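PDB 5B7H: LysR family transcriptional regulator from Vibrio vulnificus, which probably serves as an OxyR-type, peroxide-responsive, DNA-binding transcription factor, and is seen here through its regulatory domain alone. Local coordinates for residues A[128-132]-A[133-137]; A[173-177]-A[178-182]; A[71-74]-A[75-79]; A[20-23]-A[24-28]. The protein carries 1 engineered substitution. All coordinates share one frame; numbering follows the deposited sequence.

How the contacts relate
Along the chain the order is contact 4, contact 3, contact 1, contact 2. All four lie in the LysR-type regulatory domain. Contacts 3 and 4 are close, with centres about 14 Å apart, on the neighbouring strands 68-73 and 16-22. They meet where Ile-23 and Ile-26 pack on Leu-71 and Ala-72. Contact 1, at the end of helix 124-132, touches contact 3 through His-128 NE2 and Pro-74 O, 2.9 Å apart, a probable hydrogen bond. Contact 2 leads from the loop after helix 167-171 into strand 180-198 of the same sheet, about 30 Å from contact 3 between centres. Contacts 2 and 4 both reach the second subunit, so both belong to the dimer interface.

Contact 1: A[128-132]-A[133-137]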
ATOM      1  N   HIS A 128      16.029   1.635  -9.315  1.00 11.25           N
ATOM      2  CA  HIS A 128      16.031   0.531 -10.265  1.00 11.40           C
ATOM      3  C   HIS A 128      15.389   0.919 -11.582  1.00 11.13           C
ATOM      4  O   HIS A 128      15.905   0.564 -12.650  1.00 12.09           O
ATOM      5  CB  HIS A 128      15.287  -0.665  -9.671  1.00 11.27           C
ATOM      6  CG  HIS A 128      16.038  -1.311  -8.561  1.00 12.13           C
ATOM      7  ND1 HIS A 128      15.423  -2.016  -7.556  1.00 12.20           N
ATOM      8  CD2 HIS A 128      17.367  -1.380  -8.313  1.00 13.18           C
ATOM      9  CE1 HIS A 128      16.334  -2.451  -6.702  1.00 13.30           C
ATOM     10  NE2 HIS A 128      17.529  -2.105  -7.160  1.00 13.92           N
ATOM     11  N   ALA A 129      14.285   1.650 -11.544  1.00 11.75           N
ATOM     12  CA  ALA A 129      13.626   1.962 -12.813  1.00 11.69           C
ATOM     13  C   ALA A 129      14.445   2.965 -13.606  1.00 12.31           C
ATOM     14  O   ALA A 129      14.583   2.832 -14.823  1.00 12.47           O
ATOM     15  CB  ALA A 129      12.241   2.556 -12.524  1.00 11.70           C
ATOM     16  N   VAL A 130      14.975   3.982 -12.943  1.00 11.57           N
ATOM     17  CA  VAL A 130      15.753   5.005 -13.651  1.00 15.09           C
ATOM     18  C   VAL A 130      16.980   4.381 -14.322  1.00 15.23           C
ATOM     19  O   VAL A 130      17.323   4.715 -15.463  1.00 17.34           O
ATOM     20  CB  VAL A 130      16.106   6.144 -12.676  1.00 16.76           C
ATOM     21  CG1 VAL A 130      17.150   7.073 -13.212  1.00 19.69           C
ATOM     22  CG2 VAL A 130      14.828   6.937 -12.355  1.00 14.52           C
ATOM     23  N   SER A 131      17.651   3.455 -13.633  0.55 14.35           N
ATOM     24  CA  SER A 131      18.836   2.861 -14.242  0.55 15.66           C
ATOM     25  C   SER A 131      18.477   1.832 -15.308  0.55 16.92           C
ATOM     26  O   SER A 131      19.104   1.800 -16.369  0.55 17.94           O
ATOM     27  CB  SER A 131      19.725   2.227 -13.179  0.55 17.69           C
ATOM     28  OG  SER A 131      18.990   1.324 -12.395  0.55 18.89           O
ATOM     29  N   ALA A 132      17.514   0.948 -15.031  1.00 13.68           N
ATOM     30  CA  ALA A 132      17.186  -0.109 -15.981  1.00 14.16           C
ATOM     31  C   ALA A 132      16.553   0.460 -17.240  1.00 16.12           C
ATOM     32  O   ALA A 132      16.765  -0.070 -18.339  1.00 18.80           O
ATOM     33  CB  ALA A 132      16.189  -1.065 -15.308  1.00 16.61           C
ATOM     34  N   CYS A 133      15.742   1.516 -17.086  1.00 15.13           N
ATOM     35  CA  CYS A 133      15.052   2.127 -18.218  1.00 16.67           C
ATOM     36  C   CYS A 133      15.817   3.303 -18.798  1.00 21.08           C
ATOM     37  O   CYS A 133      15.321   3.951 -19.725  1.00 20.37           O
ATOM     38  CB  CYS A 133      13.621   2.554 -17.837  1.00 15.85           C
ATOM     39  SG  CYS A 133      12.658   1.189 -17.192  1.00 16.04           S
ATOM     40  N   LYS A 134      17.013   3.578 -18.292  1.00 18.21           N
ATOM     41  CA  LYS A 134      17.956   4.472 -18.962  1.00 21.04           C
ATOM     42  C   LYS A 134      17.466   5.913 -19.012  1.00 20.97           C
ATOM     43  O   LYS A 134      17.672   6.610 -20.019  1.00 23.22           O
ATOM     44  CB  LYS A 134      18.295   3.969 -20.377  1.00 22.75           C
ATOM     45  CG  LYS A 134      18.913   2.569 -20.422  1.00 28.97           C
ATOM     46  CD  LYS A 134      20.121   2.551 -19.530  1.00 38.27           C
ATOM     47  CE  LYS A 134      21.402   2.113 -20.255  1.00 52.68           C
ATOM     48  NZ  LYS A 134      22.622   2.796 -19.665  1.00 51.50           N
ATOM     49  N   LEU A 135      16.831   6.383 -17.945  1.00 18.40           N
ATOM     50  CA  LEU A 135      16.411   7.781 -17.869  1.00 17.66           C
ATOM     51  C   LEU A 135      17.605   8.575 -17.353  1.00 19.35           C
ATOM     52  O   LEU A 135      17.906   8.564 -16.156  1.00 23.16           O
ATOM     53  CB  LEU A 135      15.181   7.932 -16.957  1.00 16.05           C
ATOM     54  CG  LEU A 135      14.714   9.377 -16.680  1.00 16.05           C
ATOM     55  CD1 LEU A 135      14.512  10.076 -18.043  1.00 23.43           C
ATOM     56  CD2 LEU A 135      13.460   9.374 -15.847  1.00 18.14           C
ATOM     57  N   THR A 136      18.288   9.288 -18.254  1.00 19.65           N
ATOM     58  CA  THR A 136      19.426  10.082 -17.835  1.00 23.12           C
ATOM     59  C   THR A 136      19.154  11.577 -17.819  1.00 29.03           C
ATOM     60  O   THR A 136      19.941  12.321 -17.229  1.00 30.33           O
ATOM     61  CB  THR A 136      20.631   9.776 -18.727  1.00 22.72           C
ATOM     62  OG1 THR A 136      20.310  10.136 -20.070  1.00 27.74           O
ATOM     63  CG2 THR A 136      20.938   8.278 -18.689  1.00 30.75           C
ATOM     64  N   ASP A 137      18.049  12.041 -18.407  1.00 19.70           N
ATOM     65  CA  ASP A 137      17.764  13.480 -18.452  1.00 23.02           C
ATOM     66  C   ASP A 137      16.948  13.892 -17.234  1.00 21.46           C
ATOM     67  O   ASP A 137      15.723  13.711 -17.207  1.00 19.38           O
ATOM     68  CB  ASP A 137      17.026  13.847 -19.727  1.00 29.59           C
ATOM     69  CG  ASP A 137      16.868  15.357 -19.897  1.00 26.09           C
ATOM     70  OD1 ASP A 137      16.448  15.773 -21.000  1.00 28.98           O
ATOM     71  OD2 ASP A 137      17.184  16.137 -18.948  1.00 25.68           O
TER
HETATM   72  O   HOH W   1      19.974   6.518 -15.644  1.00 29.82           O
HETATM   73  O   HOH W   2      21.544   2.760 -16.895  1.00 45.01           O
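Val-130 O and Leu-135 N meet at the C-terminal end of helix 124-132, where the chain closes in a Schellman motif. The long bond of the motif is Leu-135 N to Val-130 O, 3.0 Å. The inner bond, Lys-134 N to Ser-131 O, is weak at 3.4 Å. Lys-134 has positive phi (66°), and this turns the backbone away from the helix. One regular helical bond comes just before it, from Cys-133 N to Ala-129 O. Apolar contact follows the long bond: Val-130 CG1 lies 4.3 Å from Leu-135 CB, alongside the turn. Val-130 holds CG1 anti to its own N (chi1 167°), and the methyl therefore also reaches Leu-135 O. Further out, one water donates to both Val-130 O and Leu-135 O, so the carbonyl of Val-130 takes the water in addition to the amide.

Behind the turn, the side chains of Leu-135 and Cys-133 face inward. Leu-135 packs on Tyr-108, Val-116, Ile-141 and Phe-164. Cys-133 packs on Phe-90, Phe-164 and Ala-190, and its O is hydrogen-bonded to Tyr-108 OH. The helix end is thus seated on strands 81-95, 163-166 and 180-198. On the exposed side the Lys-134 side chain is kinked and curls back over the helix end, with CD 3.4 Å from Ser-131 O. A second water accepts from Lys-134 NZ at 3.0 Å and donates to Ser-131 O at 2.7 Å.

Contact 2: A[173-177]-A[178-182]; sequences GLLDN and QNLVV
Leu-175 and Val-182 press together at the tight end of this contact. Leu-175 CD1 meets Val-182 CG2 at 3.5 Å, closer than two methyls usually sit. The other branch, CD2, rests against Leu-180 CD1 at 3.8 Å. Leu-175 crosses both partners at about a right angle. Its CG stands beside the backbone N (chi1 -44°), and the two methyls fork toward different residues of the strand. Ile-170 and Val-93 cover this apolar patch.

Gln-178 forms the polar part of the packed side. Its NE2 gives a hydrogen bond to Leu-174 O, 3.0 Å, in the carbonyl plane and also in the plane of its own amide. This helps to hold the amide in place. The Gln-178 side chain also packs on Val-153 and Gln-154 of helix 149-157, and on Cys-32 of the second subunit. The backbone here links helix 167-171 to strand 180-198. Gly-173, with positive phi, ends the helix in a Schellman motif. A type I beta turn then runs from Gly-173 to Asp-176, and a type II turn from Leu-175 to Gln-178. Gln-178 N closes the second turn on Leu-175 O at 3.1 Å.

The loose side is wetter. One water takes the N-H of Leu-180 and donates to Leu-175 O at 2.8 Å, bridging turn and strand. Asp-176, Asn-177 and Asn-179 are exposed. Asn-179 packs on Gln-36 of the second subunit.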
ATOM      1  N   GLY A 173      -3.702  -6.004 -10.526  1.00 10.33           N
ATOM      2  CA  GLY A 173      -4.840  -5.117 -10.677  1.00 10.08           C
ATOM      3  C   GLY A 173      -4.648  -3.670 -10.253  1.00 10.16           C
ATOM      4  O   GLY A 173      -5.647  -2.966 -10.071  1.00 11.41           O
ATOM      5  N   LEU A 174      -3.410  -3.216 -10.040  1.00  9.40           N
ATOM      6  CA  LEU A 174      -3.208  -1.864  -9.519  1.00  9.84           C
ATOM      7  C   LEU A 174      -3.852  -0.833 -10.446  1.00  8.38           C
ATOM      8  O   LEU A 174      -4.314   0.236  -9.961  1.00 10.69           O
ATOM      9  CB  LEU A 174      -1.698  -1.594  -9.372  1.00  9.72           C
ATOM     10  CG  LEU A 174      -1.376  -0.221  -8.738  1.00 12.76           C
ATOM     11  CD1 LEU A 174      -1.803  -0.185  -7.272  1.00 14.23           C
ATOM     12  CD2 LEU A 174       0.133  -0.008  -8.879  1.00 15.20           C
ATOM     13  N   LEU A 175      -3.878  -1.115 -11.764  1.00  8.46           N
ATOM     14  CA  LEU A 175      -4.400  -0.114 -12.690  1.00  8.16           C
ATOM     15  C   LEU A 175      -5.901  -0.218 -12.907  1.00 10.13           C
ATOM     16  O   LEU A 175      -6.469   0.635 -13.609  1.00 10.99           O
ATOM     17  CB  LEU A 175      -3.704  -0.211 -14.052  1.00 10.13           C
ATOM     18  CG  LEU A 175      -2.184  -0.387 -13.972  1.00 12.78           C
ATOM     19  CD1 LEU A 175      -1.637  -0.398 -15.384  1.00 12.91           C
ATOM     20  CD2 LEU A 175      -1.498   0.665 -13.157  1.00 11.04           C
ATOM     21  N   ASP A 176      -6.563  -1.178 -12.297  1.00  8.95           N
ATOM     22  CA  ASP A 176      -7.997  -1.382 -12.576  1.00  9.22           C
ATOM     23  C   ASP A 176      -8.807  -0.114 -12.310  1.00  9.65           C
ATOM     24  O   ASP A 176      -8.642   0.596 -11.284  1.00 10.66           O
ATOM     25  CB  ASP A 176      -8.558  -2.460 -11.667  1.00 13.70           C
ATOM     26  CG  ASP A 176      -8.234  -3.864 -12.146  1.00 19.35           C
ATOM     27  OD1 ASP A 176      -7.758  -4.045 -13.301  1.00 17.00           O
ATOM     28  OD2 ASP A 176      -8.483  -4.801 -11.337  1.00 24.33           O
ATOM     29  N   ASN A 177      -9.688   0.183 -13.260  1.00  9.87           N
ATOM     30  CA  ASN A 177     -10.644   1.279 -13.135  1.00  8.85           C
ATOM     31  C   ASN A 177      -9.992   2.669 -13.079  1.00  8.61           C
ATOM     32  O   ASN A 177     -10.689   3.661 -12.795  1.00 11.68           O
ATOM     33  CB  ASN A 177     -11.640   1.053 -11.973  1.00  9.05           C
ATOM     34  CG  ASN A 177     -12.483  -0.123 -12.210  1.00 11.15           C
ATOM     35  OD1 ASN A 177     -13.006  -0.256 -13.298  1.00 13.36           O
ATOM     36  ND2 ASN A 177     -12.656  -0.978 -11.206  1.00 14.83           N
ATOM     37  N   GLN A 178      -8.726   2.791 -13.461  1.00  8.01           N
ATOM     38  CA  GLN A 178      -8.072   4.105 -13.472  1.00  8.55           C
ATOM     39  C   GLN A 178      -7.831   4.642 -14.861  1.00  8.86           C
ATOM     40  O   GLN A 178      -7.223   5.701 -15.000  1.00 10.66           O
ATOM     41  CB  GLN A 178      -6.749   4.056 -12.685  1.00  9.32           C
ATOM     42  CG  GLN A 178      -7.004   3.562 -11.247  1.00 10.43           C
ATOM     43  CD  GLN A 178      -5.932   4.047 -10.303  1.00 15.29           C
ATOM     44  OE1 GLN A 178      -5.871   5.233 -10.029  1.00 12.82           O
ATOM     45  NE2 GLN A 178      -5.067   3.133  -9.827  1.00 10.87           N
ATOM     46  N   ASN A 179      -8.304   3.933 -15.893  0.59  9.26           N
ATOM     47  CA  ASN A 179      -8.267   4.381 -17.293  0.59 10.32           C
ATOM     48  C   ASN A 179      -6.845   4.708 -17.772  0.59 10.00           C
ATOM     49  O   ASN A 179      -6.626   5.735 -18.415  0.59 10.76           O
ATOM     50  CB  ASN A 179      -9.232   5.559 -17.502  0.59 11.17           C
ATOM     51  CG  ASN A 179      -9.732   5.646 -18.906  0.59 10.90           C
ATOM     52  OD1 ASN A 179      -9.480   4.751 -19.704  0.59 16.31           O
ATOM     53  ND2 ASN A 179     -10.418   6.722 -19.237  0.59 15.70           N
ATOM     54  N   LEU A 180      -5.887   3.802 -17.504  1.00 10.43           N
ATOM     55  CA  LEU A 180      -4.479   3.968 -17.849  1.00 10.25           C
ATOM     56  C   LEU A 180      -4.121   3.088 -19.038  1.00 12.72           C
ATOM     57  O   LEU A 180      -4.829   2.128 -19.390  1.00 17.28           O
ATOM     58  CB  LEU A 180      -3.578   3.578 -16.672  1.00 10.90           C
ATOM     59  CG  LEU A 180      -3.881   4.454 -15.443  1.00 11.45           C
ATOM     60  CD1 LEU A 180      -3.229   3.869 -14.226  1.00 12.21           C
ATOM     61  CD2 LEU A 180      -3.384   5.851 -15.706  1.00 15.69           C
ATOM     62  N   VAL A 181      -3.034   3.473 -19.705  1.00 11.70           N
ATOM     63  CA  VAL A 181      -2.472   2.740 -20.841  1.00 12.28           C
ATOM     64  C   VAL A 181      -1.079   2.294 -20.448  1.00 13.83           C
ATOM     65  O   VAL A 181      -0.299   3.092 -19.914  1.00 12.38           O
ATOM     66  CB  VAL A 181      -2.403   3.629 -22.092  1.00 14.78           C
ATOM     67  CG1 VAL A 181      -1.748   2.848 -23.231  1.00 17.35           C
ATOM     68  CG2 VAL A 181      -3.840   4.041 -22.491  1.00 20.53           C
ATOM     69  N   VAL A 182      -0.764   1.028 -20.711  1.00 13.71           N
ATOM     70  CA  VAL A 182       0.533   0.438 -20.402  1.00 13.36           C
ATOM     71  C   VAL A 182       1.393   0.467 -21.659  1.00 14.58           C
ATOM     72  O   VAL A 182       0.975  -0.008 -22.725  1.00 17.17           O
ATOM     73  CB  VAL A 182       0.350  -1.002 -19.899  1.00 12.32           C
ATOM     74  CG1 VAL A 182       1.695  -1.659 -19.672  1.00 15.35           C
ATOM     75  CG2 VAL A 182      -0.455  -0.965 -18.608  1.00 13.40           C
TER
HETATM   76  O   HOH W   3      -6.429   1.144 -16.326  1.00 14.03           O

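Contact 3: A[71-74]-A[75-79]; sequences LALP and VEIDG
Val-75 sets one methyl against two leucines. Its CG2 is 3.8 Å from Leu-73 CD2 and 4.0 Å from Leu-71 CD1, and Val-75 crosses each leucine at about a right angle. Leu-71 and Leu-73 are two apart on strand 68-73, so they offer their branches from the same side of it. The chi1 of Val-75 (-66°) places CG2 between the backbone N and the carbonyl carbon, facing the leucines. Its CG1 lies 3.5 Å from Ala-72 O.

Ile-77 comes to the same two leucines from further along the loop. Its CD1 reaches Leu-73 CD2 at 4.1 Å, again at about a right angle. Its CG2 lies 4.2 Å from Leu-71 CD1. These distances are those of ordinary methyl contacts, and no hydrogen bond joins 71-74 to 75-79. The peptide bond between Leu-73 and Pro-74 is cis, and the chain bends sharply just after the strand.

The contact marks the exit of strand 68-73 in the LysR-type regulatory domain. This strand lies between 16-22, to which it is parallel, and the antiparallel 180-198, with backbone bonds from Leu-71 to Gly-195 and Leu-73 to Asp-193. Helix 54-62 packs on Leu-71, Val-75 and Ile-77 through Leu-57, Thr-54 and Leu-58, while strand 81-95 meets Leu-73 through Val-84 and Ile-77 through Ser-82.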
ATOM      1  N   LEU A  71      13.501  -8.750  -1.353  1.00  8.05           N
ATOM      2  CA  LEU A  71      13.919  -7.420  -1.768  1.00  8.16           C
ATOM      3  C   LEU A  71      13.976  -7.356  -3.280  1.00  8.14           C
ATOM      4  O   LEU A  71      14.050  -8.370  -3.974  1.00  9.47           O
ATOM      5  CB  LEU A  71      15.345  -7.106  -1.237  1.00 10.48           C
ATOM      6  CG  LEU A  71      15.580  -7.053   0.286  1.00  8.22           C
ATOM      7  CD1 LEU A  71      16.971  -6.581   0.606  1.00 12.58           C
ATOM      8  CD2 LEU A  71      14.569  -6.110   0.920  1.00 11.31           C
ATOM      9  N   ALA A  72      13.950  -6.123  -3.787  1.00  8.02           N
ATOM     10  CA  ALA A  72      14.436  -5.851  -5.143  1.00  7.45           C
ATOM     11  C   ALA A  72      15.951  -5.630  -5.110  1.00  7.65           C
ATOM     12  O   ALA A  72      16.471  -4.912  -4.246  1.00  8.62           O
ATOM     13  CB  ALA A  72      13.709  -4.634  -5.732  1.00  9.10           C
ATOM     14  N   LEU A  73      16.658  -6.302  -6.024  1.00  9.46           N
ATOM     15  CA  LEU A  73      18.109  -6.233  -6.082  1.00 11.88           C
ATOM     16  C   LEU A  73      18.539  -5.608  -7.409  1.00 12.98           C
ATOM     17  O   LEU A  73      17.810  -5.678  -8.398  1.00 12.35           O
ATOM     18  CB  LEU A  73      18.700  -7.646  -5.938  1.00 11.70           C
ATOM     19  CG  LEU A  73      18.421  -8.333  -4.586  1.00 15.27           C
ATOM     20  CD1 LEU A  73      19.131  -9.721  -4.656  1.00 16.06           C
ATOM     21  CD2 LEU A  73      18.891  -7.565  -3.348  1.00 18.89           C
ATOM     22  N   PRO A  74      19.724  -4.987  -7.475  1.00 12.38           N
ATOM     23  CA  PRO A  74      20.713  -4.887  -6.417  1.00 11.18           C
ATOM     24  C   PRO A  74      20.473  -3.727  -5.490  1.00 13.22           C
ATOM     25  O   PRO A  74      20.041  -2.599  -5.890  1.00 13.74           O
ATOM     26  CB  PRO A  74      22.015  -4.652  -7.194  1.00 14.74           C
ATOM     27  CG  PRO A  74      21.575  -3.850  -8.407  1.00 15.60           C
ATOM     28  CD  PRO A  74      20.183  -4.376  -8.752  1.00 13.95           C
ATOM     29  N   VAL A  75      20.771  -3.988  -4.223  1.00 12.63           N
ATOM     30  CA  VAL A  75      20.884  -2.958  -3.186  1.00 13.83           C
ATOM     31  C   VAL A  75      22.071  -3.386  -2.323  1.00 17.77           C
ATOM     32  O   VAL A  75      22.557  -4.504  -2.427  1.00 18.74           O
ATOM     33  CB  VAL A  75      19.612  -2.769  -2.346  1.00 14.21           C
ATOM     34  CG1 VAL A  75      18.467  -2.219  -3.208  1.00 15.09           C
ATOM     35  CG2 VAL A  75      19.137  -4.085  -1.727  1.00 14.77           C
ATOM     36  N   GLU A  76      22.626  -2.458  -1.551  0.54 23.01           N
ATOM     37  CA  GLU A  76      23.798  -2.810  -0.746  0.54 22.26           C
ATOM     38  C   GLU A  76      23.375  -3.764   0.372  0.54 17.87           C
ATOM     39  O   GLU A  76      22.563  -3.416   1.228  0.54 21.25           O
ATOM     40  CB  GLU A  76      24.446  -1.562  -0.151  0.54 25.10           C
ATOM     41  CG  GLU A  76      25.821  -1.215  -0.681  0.54 32.26           C
ATOM     42  CD  GLU A  76      26.852  -2.348  -0.592  0.54 33.31           C
ATOM     43  OE1 GLU A  76      26.729  -3.282   0.230  0.54 38.05           O
ATOM     44  OE2 GLU A  76      27.826  -2.285  -1.356  0.54 26.79           O
ATOM     45  N   ILE A  77      23.924  -4.973   0.345  1.00 18.01           N
ATOM     46  CA  ILE A  77      23.651  -6.059   1.297  1.00 19.16           C
ATOM     47  C   ILE A  77      24.941  -6.758   1.726  1.00 21.14           C
ATOM     48  O   ILE A  77      24.966  -7.984   1.918  1.00 16.07           O
ATOM     49  CB  ILE A  77      22.623  -7.081   0.758  1.00 15.00           C
ATOM     50  CG1 ILE A  77      23.075  -7.621  -0.582  1.00 14.90           C
ATOM     51  CG2 ILE A  77      21.217  -6.469   0.671  1.00 14.62           C
ATOM     52  CD1 ILE A  77      22.116  -8.731  -1.112  1.00 14.15           C
ATOM     53  N   ASP A  78      26.023  -5.995   1.901  1.00 18.91           N
ATOM     54  CA  ASP A  78      27.271  -6.594   2.349  1.00 19.19           C
ATOM     55  C   ASP A  78      27.034  -7.454   3.583  1.00 17.09           C
ATOM     56  O   ASP A  78      26.370  -7.036   4.540  1.00 17.07           O
ATOM     57  CB  ASP A  78      28.292  -5.480   2.671  1.00 23.67           C
ATOM     58  CG  ASP A  78      29.689  -6.029   3.075  1.00 37.11           C
ATOM     59  OD1 ASP A  78      30.637  -5.912   2.273  1.00 26.78           O
ATOM     60  OD2 ASP A  78      29.858  -6.538   4.216  1.00 34.61           O
ATOM     61  N   GLY A  79      27.653  -8.619   3.584  1.00 14.79           N
ATOM     62  CA  GLY A  79      27.652  -9.499   4.732  1.00 15.93           C
ATOM     63  C   GLY A  79      26.443 -10.421   4.800  1.00 14.54           C
ATOM     64  O   GLY A  79      26.443 -11.346   5.626  1.00 16.14           O
TER

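Contact 4: A[20-23]-A[24-28]; sequences LGCI and PTIAP. With SO4 (sulfate ion), chain C.
Ile-23 O is gripped by two backbone N-H groups. Ala-27 N lies 2.9 Å away and comes nearly along the C=O axis, at 175°. Ile-26 N lies 3.0 Å away and sits above the carbonyl plane, 51° out of it. Together the two bonds fold residues 23-27 into a tight turn.

The side chains follow this turn. Ile-23 and Ile-26 cross obliquely, with Ile-23 CG1 3.7 Å from Ile-26 CD1. Cys-22 SG lies anti to its own N (chi1 -171°), which brings it to 3.5 Å from Ile-26 CG2 and also near Ala-27 CB. All of these residues are buried.

The turn is the loop of a beta-alpha-beta unit, from strand 16-22 into helix 27-41, in a periplasmic-binding-protein-like domain. A sulfate ion, probably from the crystallisation liquor, is bound at Thr-25. Thr-25 OG1 donates to sulfate O3 at 2.7 Å, and Thr-25 N gives a bond to the same oxygen at 2.9 Å. His-123 ND1, Ser-124 N and Leu-125 N complete the site. Ser-124 is the engineered serine, in place of a cysteine, so the anion probably marks the peroxide-sensing pocket, as in OxyR relatives. Arg-192 NH1 is hydrogen-bonded to Thr-25 OG1 and helps position it. Ala-27 O is hydrogen-bonded to Gln-154 NE2 of the second subunit.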
ATOM      1  N   LEU A  20       9.185 -12.692   7.941  1.00  7.54           N
ATOM      2  CA  LEU A  20       9.635 -12.323   6.599  1.00  7.37           C
ATOM      3  C   LEU A  20       9.348 -10.848   6.371  1.00  6.82           C
ATOM      4  O   LEU A  20       8.227 -10.394   6.605  1.00  7.87           O
ATOM      5  CB  LEU A  20       8.917 -13.191   5.525  1.00  7.79           C
ATOM      6  CG  LEU A  20       9.332 -12.915   4.081  1.00  9.05           C
ATOM      7  CD1 LEU A  20       9.203 -14.268   3.282  1.00 12.88           C
ATOM      8  CD2 LEU A  20       8.470 -11.842   3.440  1.00  8.11           C
ATOM      9  N   GLY A  21      10.344 -10.112   5.885  1.00  8.37           N
ATOM     10  CA  GLY A  21      10.205  -8.705   5.569  1.00  7.00           C
ATOM     11  C   GLY A  21      10.153  -8.528   4.060  1.00  7.21           C
ATOM     12  O   GLY A  21      10.798  -9.260   3.313  1.00  8.10           O
ATOM     13  N   CYS A  22       9.439  -7.508   3.623  1.00  6.76           N
ATOM     14  CA  CYS A  22       9.322  -7.254   2.200  1.00  6.57           C
ATOM     15  C   CYS A  22       9.053  -5.777   1.948  1.00  7.39           C
ATOM     16  O   CYS A  22       8.431  -5.109   2.777  1.00  7.24           O
ATOM     17  CB  CYS A  22       8.163  -8.110   1.673  1.00  8.17           C
ATOM     18  SG  CYS A  22       7.988  -8.141  -0.154  1.00  9.13           S
ATOM     19  N   ILE A  23       9.560  -5.259   0.828  1.00  7.20           N
ATOM     20  CA  ILE A  23       9.437  -3.830   0.490  1.00  8.50           C
ATOM     21  C   ILE A  23       8.058  -3.445  -0.031  1.00  8.09           C
ATOM     22  O   ILE A  23       7.310  -4.285  -0.574  1.00  7.43           O
ATOM     23  CB  ILE A  23      10.520  -3.385  -0.514  1.00  8.13           C
ATOM     24  CG1 ILE A  23      10.418  -4.185  -1.795  1.00  8.62           C
ATOM     25  CG2 ILE A  23      11.921  -3.547   0.156  1.00 10.14           C
ATOM     26  CD1 ILE A  23      11.362  -3.614  -2.888  1.00  7.29           C
ATOM     27  N   PRO A  24       7.692  -2.163   0.089  1.00  7.08           N
ATOM     28  CA  PRO A  24       6.327  -1.761  -0.279  1.00  8.21           C
ATOM     29  C   PRO A  24       5.948  -1.983  -1.739  1.00  8.01           C
ATOM     30  O   PRO A  24       4.753  -2.111  -1.996  1.00 10.11           O
ATOM     31  CB  PRO A  24       6.294  -0.265   0.069  1.00  9.91           C
ATOM     32  CG  PRO A  24       7.308  -0.134   1.141  1.00  9.08           C
ATOM     33  CD  PRO A  24       8.427  -1.071   0.745  1.00  9.64           C
ATOM     34  N   THR A  25       6.883  -1.975  -2.705  1.00  7.46           N
ATOM     35  CA  THR A  25       6.492  -2.195  -4.113  1.00  6.38           C
ATOM     36  C   THR A  25       6.521  -3.664  -4.506  1.00  7.05           C
ATOM     37  O   THR A  25       6.384  -3.981  -5.704  1.00  8.66           O
ATOM     38  CB  THR A  25       7.355  -1.364  -5.075  1.00  8.94           C
ATOM     39  OG1 THR A  25       8.739  -1.743  -4.988  1.00  9.13           O
ATOM     40  CG2 THR A  25       7.194   0.133  -4.769  1.00  8.33           C
ATOM     41  N   ILE A  26       6.733  -4.578  -3.549  1.00  7.32           N
ATOM     42  CA  ILE A  26       6.581  -6.008  -3.780  1.00  6.47           C
ATOM     43  C   ILE A  26       5.476  -6.580  -2.905  1.00  8.44           C
ATOM     44  O   ILE A  26       4.630  -7.343  -3.386  1.00  8.03           O
ATOM     45  CB  ILE A  26       7.908  -6.774  -3.534  1.00  6.45           C
ATOM     46  CG1 ILE A  26       9.010  -6.304  -4.497  1.00  7.51           C
ATOM     47  CG2 ILE A  26       7.657  -8.285  -3.662  1.00  7.26           C
ATOM     48  CD1 ILE A  26      10.360  -6.976  -4.182  1.00  9.19           C
ATOM     49  N   ALA A  27       5.448  -6.189  -1.626  1.00  9.32           N
ATOM     50  CA  ALA A  27       4.603  -6.860  -0.628  1.00  7.76           C
ATOM     51  C   ALA A  27       3.129  -6.976  -1.010  1.00  7.96           C
ATOM     52  O   ALA A  27       2.575  -8.083  -0.857  1.00 10.43           O
ATOM     53  CB  ALA A  27       4.756  -6.180   0.738  1.00 10.20           C
ATOM     54  N   PRO A  28       2.459  -5.926  -1.503  1.00  8.62           N
ATOM     55  CA  PRO A  28       1.014  -6.044  -1.778  1.00  8.90           C
ATOM     56  C   PRO A  28       0.718  -7.012  -2.901  1.00 12.36           C
ATOM     57  O   PRO A  28      -0.446  -7.369  -3.062  1.00 14.37           O
ATOM     58  CB  PRO A  28       0.604  -4.630  -2.199  1.00  9.42           C
ATOM     59  CG  PRO A  28       1.706  -3.736  -1.741  1.00 16.85           C
ATOM     60  CD  PRO A  28       2.971  -4.577  -1.807  1.00 10.44           C
TER
HETATM   61  S   SO4 C 401      10.200   0.447  -2.533  1.00 16.69           S
HETATM   62  O1  SO4 C 401      11.619   0.167  -2.049  1.00 23.82           O
HETATM   63  O2  SO4 C 401      10.344   1.156  -3.830  1.00 14.54           O
HETATM   64  O3  SO4 C 401       9.513  -0.829  -2.620  1.00 12.97           O
HETATM   65  O4  SO4 C 401       9.542   1.290  -1.558  1.00 21.18           O